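Local coordinates for protein aminotransferase TlmJ (Streptoalloteichus hindustanus, PDB 5UID) that probably catalyses pyridoxal 5'-phosphate-dependent transfer of amino groups, as a DegT/DnrJ/EryC1-family aminotransferase of natural-product biosynthesis, at residues Leu82-Phe87 / Pro332-Ser337; Phe103-Pro108 / Pro346-Ala351. One frame throughout, in Å; residues are numbered along the deposited sequence.

Contact 1: Leu82-Phe87 / Pro332-Ser337; sequences LPSISF and PLHLVS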
loop_
_atom_site.group_PDB
_atom_site.type_symbol
_atom_site.label_atom_id
_atom_site.label_comp_id
_atom_site.label_asym_id
_atom_site.label_seq_id
_atom_site.Cartn_x
_atom_site.Cartn_y
_atom_site.Cartn_z
ATOM N N LEU A 82 -4.333 22.712 8.581
ATOM C CA LEU A 82 -4.041 21.591 9.459
ATOM C C LEU A 82 -3.069 22.084 10.518
ATOM O O LEU A 82 -2.276 22.993 10.246
ATOM C CB LEU A 82 -3.449 20.393 8.695
ATOM C CG LEU A 82 -2.029 20.447 8.121
ATOM C CD1 LEU A 82 -1.620 19.061 7.624
ATOM C CD2 LEU A 82 -1.892 21.476 6.997
ATOM N N PRO A 83 -3.119 21.534 11.730
ATOM C CA PRO A 83 -2.173 21.969 12.762
ATOM C C PRO A 83 -0.745 21.624 12.378
ATOM O O PRO A 83 -0.486 20.641 11.678
ATOM C CB PRO A 83 -2.624 21.199 14.009
ATOM C CG PRO A 83 -3.372 20.026 13.480
ATOM C CD PRO A 83 -4.052 20.514 12.235
ATOM N N SER A 84 0.190 22.464 12.832
ATOM C CA SER A 84 1.603 22.163 12.634
ATOM C C SER A 84 1.961 20.805 13.218
ATOM O O SER A 84 2.842 20.113 12.695
ATOM C CB SER A 84 2.465 23.260 13.255
ATOM O OG SER A 84 3.841 23.015 13.032
ATOM N N ILE A 85 1.283 20.404 14.289
ATOM C CA ILE A 85 1.485 19.076 14.882
ATOM C C ILE A 85 0.557 18.133 14.126
ATOM O O ILE A 85 -0.528 17.761 14.580
ATOM C CB ILE A 85 1.237 19.073 16.394
ATOM C CG1 ILE A 85 2.045 20.187 17.065
ATOM C CG2 ILE A 85 1.592 17.715 16.992
ATOM C CD1 ILE A 85 3.532 20.121 16.779
ATOM N N SER A 86 0.990 17.748 12.928
ATOM C CA SER A 86 0.269 16.786 12.109
ATOM C C SER A 86 1.259 15.786 11.535
ATOM O O SER A 86 2.464 16.036 11.479
ATOM C CB SER A 86 -0.513 17.464 10.973
ATOM O OG SER A 86 -1.563 18.271 11.477
ATOM N N PHE A 87 0.732 14.641 11.112
ATOM C CA PHE A 87 1.559 13.637 10.465
ATOM C C PHE A 87 2.030 14.145 9.108
ATOM O O PHE A 87 1.287 14.821 8.390
ATOM C CB PHE A 87 0.782 12.330 10.304
ATOM C CG PHE A 87 1.567 11.237 9.644
ATOM C CD1 PHE A 87 2.648 10.656 10.290
ATOM C CD2 PHE A 87 1.223 10.784 8.381
ATOM C CE1 PHE A 87 3.374 9.649 9.683
ATOM C CE2 PHE A 87 1.946 9.777 7.770
ATOM C CZ PHE A 87 3.022 9.208 8.423
ATOM N N PRO A 332 7.014 19.594 14.271
ATOM C CA PRO A 332 6.220 20.703 13.721
ATOM C C PRO A 332 6.497 20.896 12.239
ATOM O O PRO A 332 7.608 21.244 11.835
ATOM C CB PRO A 332 6.674 21.907 14.551
ATOM C CG PRO A 332 8.036 21.544 15.036
ATOM C CD PRO A 332 8.026 20.053 15.238
ATOM N N LEU A 333 5.465 20.664 11.423
ATOM C CA LEU A 333 5.629 20.721 9.975
ATOM C C LEU A 333 5.809 22.141 9.461
ATOM O O LEU A 333 6.369 22.323 8.375
ATOM C CB LEU A 333 4.430 20.061 9.298
ATOM C CG LEU A 333 4.295 18.555 9.533
ATOM C CD1 LEU A 333 3.037 18.023 8.869
ATOM C CD2 LEU A 333 5.534 17.834 9.020
ATOM N N HIS A 334 5.367 23.151 10.213
ATOM C CA HIS A 334 5.552 24.523 9.764
ATOM C C HIS A 334 7.011 24.953 9.797
ATOM O O HIS A 334 7.328 26.044 9.313
ATOM C CB HIS A 334 4.701 25.481 10.601
ATOM C CG HIS A 334 5.318 25.862 11.911
ATOM N ND1 HIS A 334 5.317 25.026 13.006
ATOM C CD2 HIS A 334 5.936 27.001 12.306
ATOM C CE1 HIS A 334 5.918 25.628 14.017
ATOM N NE2 HIS A 334 6.302 26.827 13.619
ATOM N N LEU A 335 7.899 24.126 10.347
ATOM C CA LEU A 335 9.332 24.373 10.308
ATOM C C LEU A 335 10.040 23.549 9.239
ATOM O O LEU A 335 11.265 23.636 9.119
ATOM C CB LEU A 335 9.954 24.091 11.678
ATOM C CG LEU A 335 9.386 24.917 12.837
ATOM C CD1 LEU A 335 10.090 24.581 14.145
ATOM C CD2 LEU A 335 9.483 26.402 12.540
ATOM N N VAL A 336 9.304 22.752 8.470
ATOM C CA VAL A 336 9.873 22.001 7.356
ATOM C C VAL A 336 9.821 22.885 6.117
ATOM O O VAL A 336 8.737 23.275 5.670
ATOM C CB VAL A 336 9.121 20.681 7.129
ATOM C CG1 VAL A 336 9.752 19.907 5.982
ATOM C CG2 VAL A 336 9.119 19.848 8.399
ATOM N N SER A 337 10.993 23.194 5.558
ATOM C CA SER A 337 11.083 24.191 4.496
ATOM C C SER A 337 10.396 23.762 3.204
ATOM O O SER A 337 10.173 24.606 2.331
ATOM C CB SER A 337 12.552 24.514 4.214
ATOM O OG SER A 337 13.279 23.336 3.913
#
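Ser84 and Leu333 bury the most surface here, and Ser84 offers the 332-337 loop both of its oxygens. Its carbonyl O accepts Leu333 N at 3.0 Å in an almost straight bond, the donor lying somewhat off the carbonyl plane. The same O closes an inverse gamma turn centred on Ile85 through a weak bond from Ser86 N. The hydroxyl reaches the next residue twice. Ser84 OG receives His334 N at 3.2 Å and also meets His334 ND1 near the ring plane, in a very short hydrogen bond of 2.5 Å. His334 has CG between its backbone N and carbonyl carbon (chi1 82°), which folds the ring back until ring ND1 and the backbone N-H of His334 both meet one hydroxyl. All this happens where strand 79-83 leaves the mixed seven-stranded sheet of the aspartate aminotransferase-like, type I fold, just before helix 88-95. Leu333 lies alongside the turn, CD1 coming within 3.3 Å of Ser86 O, while Ala91 and Phe103 of the same chain, and Phe236 of the second subunit, pack around it. Pro332 presses CB against Ser84 OG at 3.4 Å, and Ile85 CD1 meets the same CB at 4.2 Å.

Contact 2: Phe103-Pro108 / Pro346-Ala351; sequences FCDVDP and PGAERA
Asp105 turns its carboxylate onto the first turn of helix 346-354, where Gly347 and Ala348 present their backbone N-H groups. OD2 takes Gly347 N at 3.0 Å through its syn lone pair, with an angle of 162° at the hydrogen. OD1 accepts Ala348 N at 2.7 Å, nearly along the C-O axis. A negative group at this end of a helix is likely to be favoured by the helix dipole.

The carboxylate is also tethered to its own loop. OD1 accepts Val106 N at 2.8 Å on the anti side, well out of the carboxylate plane, so two bonds grip this oxygen, and the rotation of the group is fixed from both segments. The first torsion lies away from a staggered value (chi1 -145°), consistent with a side chain drawn into place by these several N-H donors. An asparagine here would probably leave one of the helix N-H groups facing an amide NH2 instead of an acceptor, and would lose the negative charge beside the helix end.

Around this polar centre the approach is close because Gly347 carries no side chain. Its CA sits 3.5 Å from Val106 O in a CA-H...O contact, and that oxygen already lies where a CB would project. Val106 CG2 meets Ala348 CB at 4.0 Å. One turn on, Pro108 CB rests against Arg350 CD at 4.2 Å, while Pro108 CA faces Ala351 CB. The polar end of Arg350 is directed to Glu354, with which NE forms a salt bridge.

Further out, Leu345 touches Asp105 just ahead of the helix, and Val106 packs on Pro83 of the neighbouring strand 79-83. Helix 346-354 is thereby held by its first two turns, with the carboxylate at its N-terminal end, to the loop leaving strand 100-104, the outermost strand on that side of the chain's sheet.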
loop_
_atom_site.group_PDB
_atom_site.type_symbol
_atom_site.label_atom_id
_atom_site.label_comp_id
_atom_site.label_asym_id
_atom_site.label_seq_id
_atom_site.Cartn_x
_atom_site.Cartn_y
_atom_site.Cartn_z
ATOM N N PHE A 103 -0.562 25.858 7.865
ATOM C CA PHE A 103 -0.446 25.311 9.208
ATOM C C PHE A 103 -1.013 26.268 10.249
ATOM O O PHE A 103 -0.800 27.483 10.185
ATOM C CB PHE A 103 1.016 24.994 9.528
ATOM C CG PHE A 103 1.617 23.952 8.627
ATOM C CD1 PHE A 103 1.188 22.637 8.690
ATOM C CD2 PHE A 103 2.611 24.287 7.723
ATOM C CE1 PHE A 103 1.735 21.674 7.861
ATOM C CE2 PHE A 103 3.167 23.329 6.892
ATOM C CZ PHE A 103 2.726 22.022 6.961
ATOM N N CYS A 104 -1.742 25.711 11.212
ATOM C CA CYS A 104 -2.275 26.471 12.331
ATOM C C CYS A 104 -1.610 26.024 13.626
ATOM O O CYS A 104 -0.996 24.956 13.704
ATOM C CB CYS A 104 -3.799 26.322 12.434
ATOM S SG CYS A 104 -4.377 24.720 13.042
ATOM N N ASP A 105 -1.738 26.863 14.649
ATOM C CA ASP A 105 -1.087 26.629 15.926
ATOM C C ASP A 105 -1.856 25.585 16.737
ATOM O O ASP A 105 -2.926 25.110 16.342
ATOM C CB ASP A 105 -0.957 27.940 16.696
ATOM C CG ASP A 105 0.313 28.007 17.515
ATOM O OD1 ASP A 105 0.936 26.944 17.725
ATOM O OD2 ASP A 105 0.688 29.118 17.945
ATOM N N VAL A 106 -1.297 25.220 17.894
ATOM C CA VAL A 106 -1.900 24.241 18.790
ATOM C C VAL A 106 -1.783 24.734 20.226
ATOM O O VAL A 106 -0.949 25.579 20.558
ATOM C CB VAL A 106 -1.249 22.839 18.673
ATOM C CG1 VAL A 106 -1.393 22.283 17.263
ATOM C CG2 VAL A 106 0.217 22.895 19.093
ATOM N N ASP A 107 -2.642 24.192 21.076
ATOM C CA ASP A 107 -2.507 24.358 22.519
ATOM C C ASP A 107 -1.270 23.597 22.979
ATOM O O ASP A 107 -1.199 22.378 22.780
ATOM C CB ASP A 107 -3.768 23.833 23.212
ATOM C CG ASP A 107 -3.793 24.111 24.707
ATOM O OD1 ASP A 107 -2.723 24.168 25.349
ATOM O OD2 ASP A 107 -4.907 24.260 25.248
ATOM N N PRO A 108 -0.278 24.257 23.584
ATOM C CA PRO A 108 0.944 23.531 23.972
ATOM C C PRO A 108 0.716 22.478 25.045
ATOM O O PRO A 108 1.489 21.517 25.129
ATOM C CB PRO A 108 1.873 24.650 24.464
ATOM C CG PRO A 108 0.960 25.754 24.872
ATOM C CD PRO A 108 -0.211 25.688 23.932
ATOM N N PRO A 346 3.728 29.985 17.957
ATOM C CA PRO A 346 4.389 29.797 19.262
ATOM C C PRO A 346 3.972 28.535 19.990
ATOM O O PRO A 346 4.807 27.908 20.654
ATOM C CB PRO A 346 3.981 31.057 20.039
ATOM C CG PRO A 346 3.679 32.070 18.986
ATOM C CD PRO A 346 3.079 31.302 17.845
ATOM N N GLY A 347 2.701 28.140 19.888
ATOM C CA GLY A 347 2.251 26.955 20.601
ATOM C C GLY A 347 2.953 25.695 20.132
ATOM O O GLY A 347 3.479 24.924 20.939
ATOM N N ALA A 348 2.981 25.476 18.817
ATOM C CA ALA A 348 3.622 24.281 18.280
ATOM C C ALA A 348 5.132 24.324 18.479
ATOM O O ALA A 348 5.759 23.290 18.738
ATOM C CB ALA A 348 3.277 24.122 16.800
ATOM N N GLU A 349 5.732 25.511 18.364
ATOM C CA GLU A 349 7.171 25.641 18.567
ATOM C C GLU A 349 7.550 25.307 20.004
ATOM O O GLU A 349 8.504 24.560 20.250
ATOM C CB GLU A 349 7.625 27.056 18.199
ATOM C CG GLU A 349 7.502 27.375 16.714
ATOM C CD GLU A 349 7.663 28.856 16.408
ATOM O OE1 GLU A 349 8.109 29.606 17.300
ATOM O OE2 GLU A 349 7.339 29.269 15.273
ATOM N N ARG A 350 6.804 25.853 20.968
ATOM C CA ARG A 350 7.059 25.541 22.371
ATOM C C ARG A 350 6.832 24.061 22.658
ATOM O O ARG A 350 7.613 23.435 23.385
ATOM C CB ARG A 350 6.168 26.404 23.265
ATOM C CG ARG A 350 6.232 26.044 24.738
ATOM C CD ARG A 350 5.242 26.861 25.549
ATOM N NE ARG A 350 5.222 26.457 26.951
ATOM C CZ ARG A 350 4.410 26.977 27.866
ATOM N NH1 ARG A 350 3.547 27.925 27.529
ATOM N NH2 ARG A 350 4.462 26.547 29.120
ATOM N N ALA A 351 5.769 23.484 22.091
ATOM C CA ALA A 351 5.479 22.074 22.324
ATOM C C ALA A 351 6.588 21.182 21.781
ATOM O O ALA A 351 6.924 20.159 22.389
ATOM C CB ALA A 351 4.135 21.705 21.695
#

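Overall arrangement
Contacts 1 and 2 lie side by side, their centres about 9 Å apart, at the ends of adjacent parallel strands. Two probable backbone hydrogen bonds join them, Ser84 N to Cys104 O and Leu82 O to Cys104 N, each 2.9 Å. Leu333 CB also packs 3.5 Å from Phe103 CE1. Glu349 of the helix accepts His334 NE2, tying the second segments together as the strands tie the first. Along the chain the segments alternate, and the two later ones are fastened beside the ends of two neighbouring strands, 79-83 and the outermost 100-104. Contact 1 alone meets the second subunit. Neither contact includes residues of the pyridoxal 5'-phosphate pocket, such as Asp193 and Asn248.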